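Local coordinates for beta-glucuronidase (Dictyoglomus thermophilum, PDB 6XXW), which probably hydrolyses beta-D-glucuronides, as a beta-glucuronidase of glycoside hydrolase family 2, at residues I294-F304 against R588-K598. Sequence-based numbering, arbitrary orientation.
Sequences INEKPFYFKGF and RWSKLPDFWEK
Lys302 and Trp589 show how a long aliphatic chain can serve an indole and a set of carbonyls at once. The two side chains run antiparallel, with Lys302 CB in a CH-pi contact over one face of the indole, 3.8 Å from the centroid of its five-membered ring. A bend at chi3 (-49°) then turns the amine off the indole toward the end of helix 580-591, where NZ reaches Leu592 O at 2.7 Å and Trp589 O at 3.2 Å. Its salt bridge to Asp594 OD1 is long and weak, and that oxygen is also bound by Asn335. A methionine in place of Lys302 would probably keep much of the packing on the indole but leave both carbonyls without this donor and Asp594 without its counter-charge. Farther along the indole, the six-membered ring turns its edge, offset, to the face of Phe304, planes 73° apart, while NE1 bonds Glu547.

Tyr300 repeats the edge-to-face theme with Trp596: CE3 of the indole sits over the phenol face, 3.8 Å from Tyr300 CG, and the phenol hydroxyl meets Glu547. The Phe595 ring is sandwiched, Lys297 CE centred over one face and Phe299 CD1 nearer the rim of the other; Lys297 NZ, in a cation-pi contact, also pairs with Glu254. Two backbone bonds, Trp596 N to Pro298 O (2.8 Å) and Tyr300 N to Asp594 O (2.9 Å), flank a single bridge between Phe299 and Phe595. The C-terminal tail, following the last helix of this (beta/alpha)8 fold, pairs briefly and antiparallel with the start of the first barrel strand, 297-305.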
loop_
_atom_site.group_PDB
_atom_site.type_symbol
_atom_site.label_atom_id
_atom_site.label_comp_id
_atom_site.label_asym_id
_atom_site.label_seq_id
_atom_site.Cartn_x
_atom_site.Cartn_y
_atom_site.Cartn_z
ATOM N N ILE A 294 -36.322 21.703 9.034
ATOM C CA ILE A 294 -36.793 21.334 7.706
ATOM C C ILE A 294 -38.179 20.754 7.895
ATOM O O ILE A 294 -38.354 19.812 8.682
ATOM C CB ILE A 294 -35.860 20.328 7.018
ATOM C CG1 ILE A 294 -34.487 20.978 6.775
ATOM C CG2 ILE A 294 -36.517 19.789 5.731
ATOM C CD1 ILE A 294 -33.456 20.065 6.111
ATOM N N ASN A 295 -39.167 21.343 7.211
ATOM C CA ASN A 295 -40.565 20.948 7.370
ATOM C C ASN A 295 -40.967 20.983 8.843
ATOM O O ASN A 295 -41.651 20.087 9.354
ATOM C CB ASN A 295 -40.808 19.572 6.746
ATOM C CG ASN A 295 -40.539 19.572 5.258
ATOM O OD1 ASN A 295 -40.729 20.599 4.595
ATOM N ND2 ASN A 295 -40.098 18.434 4.721
ATOM N N GLU A 296 -40.494 22.026 9.533
ATOM C CA GLU A 296 -40.793 22.320 10.934
ATOM C C GLU A 296 -40.292 21.240 11.895
ATOM O O GLU A 296 -40.740 21.172 13.045
ATOM C CB GLU A 296 -42.293 22.570 11.135
ATOM C CG GLU A 296 -42.797 23.863 10.485
ATOM C CD GLU A 296 -42.021 25.098 10.942
ATOM O OE1 GLU A 296 -42.037 25.403 12.156
ATOM O OE2 GLU A 296 -41.389 25.765 10.092
ATOM N N LYS A 297 -39.343 20.405 11.471
ATOM C CA LYS A 297 -38.766 19.423 12.373
ATOM C C LYS A 297 -37.274 19.687 12.557
ATOM O O LYS A 297 -36.611 20.125 11.614
ATOM C CB LYS A 297 -38.980 17.996 11.842
ATOM C CG LYS A 297 -40.428 17.597 11.699
ATOM C CD LYS A 297 -40.543 16.189 11.134
ATOM C CE LYS A 297 -40.009 16.124 9.719
ATOM N NZ LYS A 297 -40.184 14.758 9.139
ATOM N N PRO A 298 -36.724 19.456 13.766
ATOM C CA PRO A 298 -35.296 19.733 14.010
ATOM C C PRO A 298 -34.341 18.793 13.290
ATOM O O PRO A 298 -34.211 17.629 13.675
ATOM C CB PRO A 298 -35.164 19.578 15.532
ATOM C CG PRO A 298 -36.313 18.707 15.929
ATOM C CD PRO A 298 -37.432 19.078 15.001
ATOM N N PHE A 299 -33.637 19.298 12.280
ATOM C CA PHE A 299 -32.703 18.501 11.491
ATOM C C PHE A 299 -31.368 18.330 12.220
ATOM O O PHE A 299 -30.959 19.183 13.014
ATOM C CB PHE A 299 -32.473 19.188 10.140
ATOM C CG PHE A 299 -31.809 18.324 9.089
ATOM C CD1 PHE A 299 -32.343 17.097 8.727
ATOM C CD2 PHE A 299 -30.674 18.775 8.430
ATOM C CE1 PHE A 299 -31.744 16.320 7.735
ATOM C CE2 PHE A 299 -30.051 17.993 7.433
ATOM C CZ PHE A 299 -30.586 16.776 7.088
ATOM N N TYR A 300 -30.684 17.218 11.934
ATOM C CA TYR A 300 -29.286 17.032 12.326
ATOM C C TYR A 300 -28.481 16.630 11.098
ATOM O O TYR A 300 -28.726 15.565 10.519
ATOM C CB TYR A 300 -29.120 15.979 13.431
ATOM C CG TYR A 300 -27.695 15.954 13.966
ATOM C CD1 TYR A 300 -26.742 15.060 13.460
ATOM C CD2 TYR A 300 -27.288 16.864 14.942
ATOM C CE1 TYR A 300 -25.431 15.065 13.943
ATOM C CE2 TYR A 300 -25.995 16.879 15.427
ATOM C CZ TYR A 300 -25.065 15.990 14.929
ATOM O OH TYR A 300 -23.782 16.031 15.443
ATOM N N PHE A 301 -27.527 17.476 10.701
ATOM C CA PHE A 301 -26.700 17.181 9.532
ATOM C C PHE A 301 -25.729 16.055 9.843
ATOM O O PHE A 301 -24.965 16.135 10.807
ATOM C CB PHE A 301 -25.873 18.395 9.097
ATOM C CG PHE A 301 -26.669 19.527 8.557
ATOM C CD1 PHE A 301 -27.312 20.410 9.414
ATOM C CD2 PHE A 301 -26.745 19.740 7.192
ATOM C CE1 PHE A 301 -28.044 21.481 8.911
ATOM C CE2 PHE A 301 -27.478 20.820 6.683
ATOM C CZ PHE A 301 -28.115 21.683 7.551
ATOM N N LYS A 302 -25.717 15.080 8.955
ATOM C CA LYS A 302 -24.739 13.981 9.013
ATOM C C LYS A 302 -24.093 13.933 7.633
ATOM O O LYS A 302 -24.766 13.610 6.725
ATOM C CB LYS A 302 -25.421 12.654 9.350
ATOM C CG LYS A 302 -26.066 12.570 10.714
ATOM C CD LYS A 302 -26.853 11.320 10.933
ATOM C CE LYS A 302 -27.815 10.979 9.828
ATOM N NZ LYS A 302 -28.605 9.779 10.149
ATOM N N GLY A 303 -22.816 14.269 7.522
ATOM C CA GLY A 303 -22.282 14.272 6.161
ATOM C C GLY A 303 -20.851 14.710 6.012
ATOM O O GLY A 303 -20.075 14.498 6.878
ATOM N N PHE A 304 -20.678 15.389 4.740
ATOM C CA PHE A 304 -19.286 15.598 4.352
ATOM C C PHE A 304 -19.065 16.964 3.739
ATOM O O PHE A 304 -19.984 17.630 3.410
ATOM C CB PHE A 304 -18.841 14.511 3.373
ATOM C CG PHE A 304 -18.844 13.128 3.959
ATOM C CD1 PHE A 304 -17.770 12.676 4.709
ATOM C CD2 PHE A 304 -19.920 12.280 3.762
ATOM C CE1 PHE A 304 -17.773 11.405 5.252
ATOM C CE2 PHE A 304 -19.925 11.007 4.300
ATOM C CZ PHE A 304 -18.850 10.569 5.047
ATOM N N ARG A 588 -22.348 4.704 13.569
ATOM C CA ARG A 588 -22.886 5.850 14.296
ATOM C C ARG A 588 -24.133 6.393 13.608
ATOM O O ARG A 588 -25.204 6.502 14.219
ATOM C CB ARG A 588 -21.824 6.946 14.409
ATOM C CG ARG A 588 -22.344 8.287 14.930
ATOM C CD ARG A 588 -21.202 9.259 15.228
ATOM N NE ARG A 588 -21.676 10.619 15.529
ATOM C CZ ARG A 588 -22.160 11.016 16.704
ATOM N NH1 ARG A 588 -22.241 10.157 17.725
ATOM N NH2 ARG A 588 -22.572 12.273 16.861
ATOM N N TRP A 589 -24.019 6.719 12.319
ATOM C CA TRP A 589 -25.109 7.408 11.642
ATOM C C TRP A 589 -26.328 6.516 11.430
ATOM O O TRP A 589 -27.431 7.037 11.250
ATOM C CB TRP A 589 -24.616 7.968 10.313
ATOM C CG TRP A 589 -23.686 9.147 10.472
ATOM C CD1 TRP A 589 -23.488 9.902 11.594
ATOM C CD2 TRP A 589 -22.837 9.695 9.462
ATOM N NE1 TRP A 589 -22.559 10.898 11.338
ATOM C CE2 TRP A 589 -22.155 10.789 10.031
ATOM C CE3 TRP A 589 -22.599 9.370 8.122
ATOM C CZ2 TRP A 589 -21.238 11.552 9.307
ATOM C CZ3 TRP A 589 -21.689 10.128 7.406
ATOM C CH2 TRP A 589 -21.029 11.211 7.997
ATOM N N SER A 590 -26.166 5.189 11.463
ATOM C CA SER A 590 -27.343 4.324 11.422
ATOM C C SER A 590 -28.164 4.424 12.702
ATOM O O SER A 590 -29.337 4.035 12.711
ATOM C CB SER A 590 -26.929 2.871 11.190
ATOM O OG SER A 590 -26.408 2.317 12.389
ATOM N N LYS A 591 -27.568 4.928 13.780
ATOM C CA LYS A 591 -28.235 5.088 15.063
ATOM C C LYS A 591 -28.763 6.492 15.284
ATOM O O LYS A 591 -29.560 6.699 16.205
ATOM C CB LYS A 591 -27.273 4.761 16.208
ATOM C CG LYS A 591 -26.909 3.296 16.364
ATOM C CD LYS A 591 -25.982 3.123 17.564
ATOM C CE LYS A 591 -24.610 2.626 17.155
ATOM N NZ LYS A 591 -23.653 2.629 18.305
ATOM N N LEU A 592 -28.305 7.455 14.506
ATOM C CA LEU A 592 -28.700 8.848 14.656
ATOM C C LEU A 592 -29.848 9.151 13.719
ATOM O O LEU A 592 -29.715 8.932 12.505
ATOM C CB LEU A 592 -27.531 9.776 14.339
ATOM C CG LEU A 592 -26.350 9.877 15.302
ATOM C CD1 LEU A 592 -25.542 11.114 14.939
ATOM C CD2 LEU A 592 -26.816 9.922 16.765
ATOM N N PRO A 593 -30.971 9.658 14.219
ATOM C CA PRO A 593 -32.067 10.020 13.317
ATOM C C PRO A 593 -31.733 11.285 12.538
ATOM O O PRO A 593 -30.962 12.135 12.993
ATOM C CB PRO A 593 -33.250 10.244 14.266
ATOM C CG PRO A 593 -32.625 10.680 15.552
ATOM C CD PRO A 593 -31.249 10.024 15.619
ATOM N N ASP A 594 -32.317 11.391 11.339
ATOM C CA ASP A 594 -32.197 12.621 10.557
ATOM C C ASP A 594 -32.804 13.806 11.296
ATOM O O ASP A 594 -32.308 14.935 11.193
ATOM C CB ASP A 594 -32.886 12.457 9.200
ATOM C CG ASP A 594 -32.142 11.520 8.276
ATOM O OD1 ASP A 594 -30.900 11.473 8.349
ATOM O OD2 ASP A 594 -32.806 10.833 7.477
ATOM N N PHE A 595 -33.900 13.578 12.015
ATOM C CA PHE A 595 -34.564 14.622 12.782
ATOM C C PHE A 595 -34.447 14.272 14.255
ATOM O O PHE A 595 -34.903 13.209 14.688
ATOM C CB PHE A 595 -36.016 14.786 12.343
ATOM C CG PHE A 595 -36.149 15.303 10.938
ATOM C CD1 PHE A 595 -36.113 16.668 10.683
ATOM C CD2 PHE A 595 -36.266 14.429 9.871
ATOM C CE1 PHE A 595 -36.217 17.157 9.392
ATOM C CE2 PHE A 595 -36.367 14.905 8.571
ATOM C CZ PHE A 595 -36.337 16.276 8.331
ATOM N N TRP A 596 -33.828 15.163 15.015
ATOM C CA TRP A 596 -33.332 14.843 16.347
ATOM C C TRP A 596 -33.427 16.115 17.173
ATOM O O TRP A 596 -32.718 17.083 16.890
ATOM C CB TRP A 596 -31.893 14.340 16.260
ATOM C CG TRP A 596 -31.261 13.972 17.560
ATOM C CD1 TRP A 596 -31.892 13.721 18.739
ATOM C CD2 TRP A 596 -29.861 13.792 17.805
ATOM N NE1 TRP A 596 -30.971 13.399 19.708
ATOM C CE2 TRP A 596 -29.717 13.435 19.158
ATOM C CE3 TRP A 596 -28.719 13.895 17.009
ATOM C CZ2 TRP A 596 -28.472 13.194 19.738
ATOM C CZ3 TRP A 596 -27.483 13.656 17.587
ATOM C CH2 TRP A 596 -27.372 13.307 18.939
ATOM N N GLU A 597 -34.319 16.137 18.161
ATOM C CA GLU A 597 -34.432 17.300 19.040
ATOM C C GLU A 597 -33.452 17.113 20.188
ATOM O O GLU A 597 -33.741 16.405 21.155
ATOM C CB GLU A 597 -35.856 17.483 19.548
ATOM C CG GLU A 597 -36.068 18.850 20.189
ATOM C CD GLU A 597 -37.524 19.256 20.252
ATOM O OE1 GLU A 597 -38.386 18.434 19.878
ATOM O OE2 GLU A 597 -37.804 20.402 20.669
ATOM N N LYS A 598 -32.287 17.748 20.079
ATOM C CA LYS A 598 -31.216 17.600 21.065
ATOM C C LYS A 598 -31.471 18.426 22.327
ATOM O O LYS A 598 -32.386 19.247 22.363
ATOM C CB LYS A 598 -29.865 17.995 20.444
ATOM C CG LYS A 598 -29.446 17.109 19.275
ATOM C CD LYS A 598 -28.055 17.452 18.755
ATOM C CE LYS A 598 -27.009 17.318 19.838
ATOM N NZ LYS A 598 -25.664 17.726 19.368
HETATM O O HOH W 1 -30.588 18.467 15.683
HETATM O O HOH W 2 -24.283 15.614 18.136
#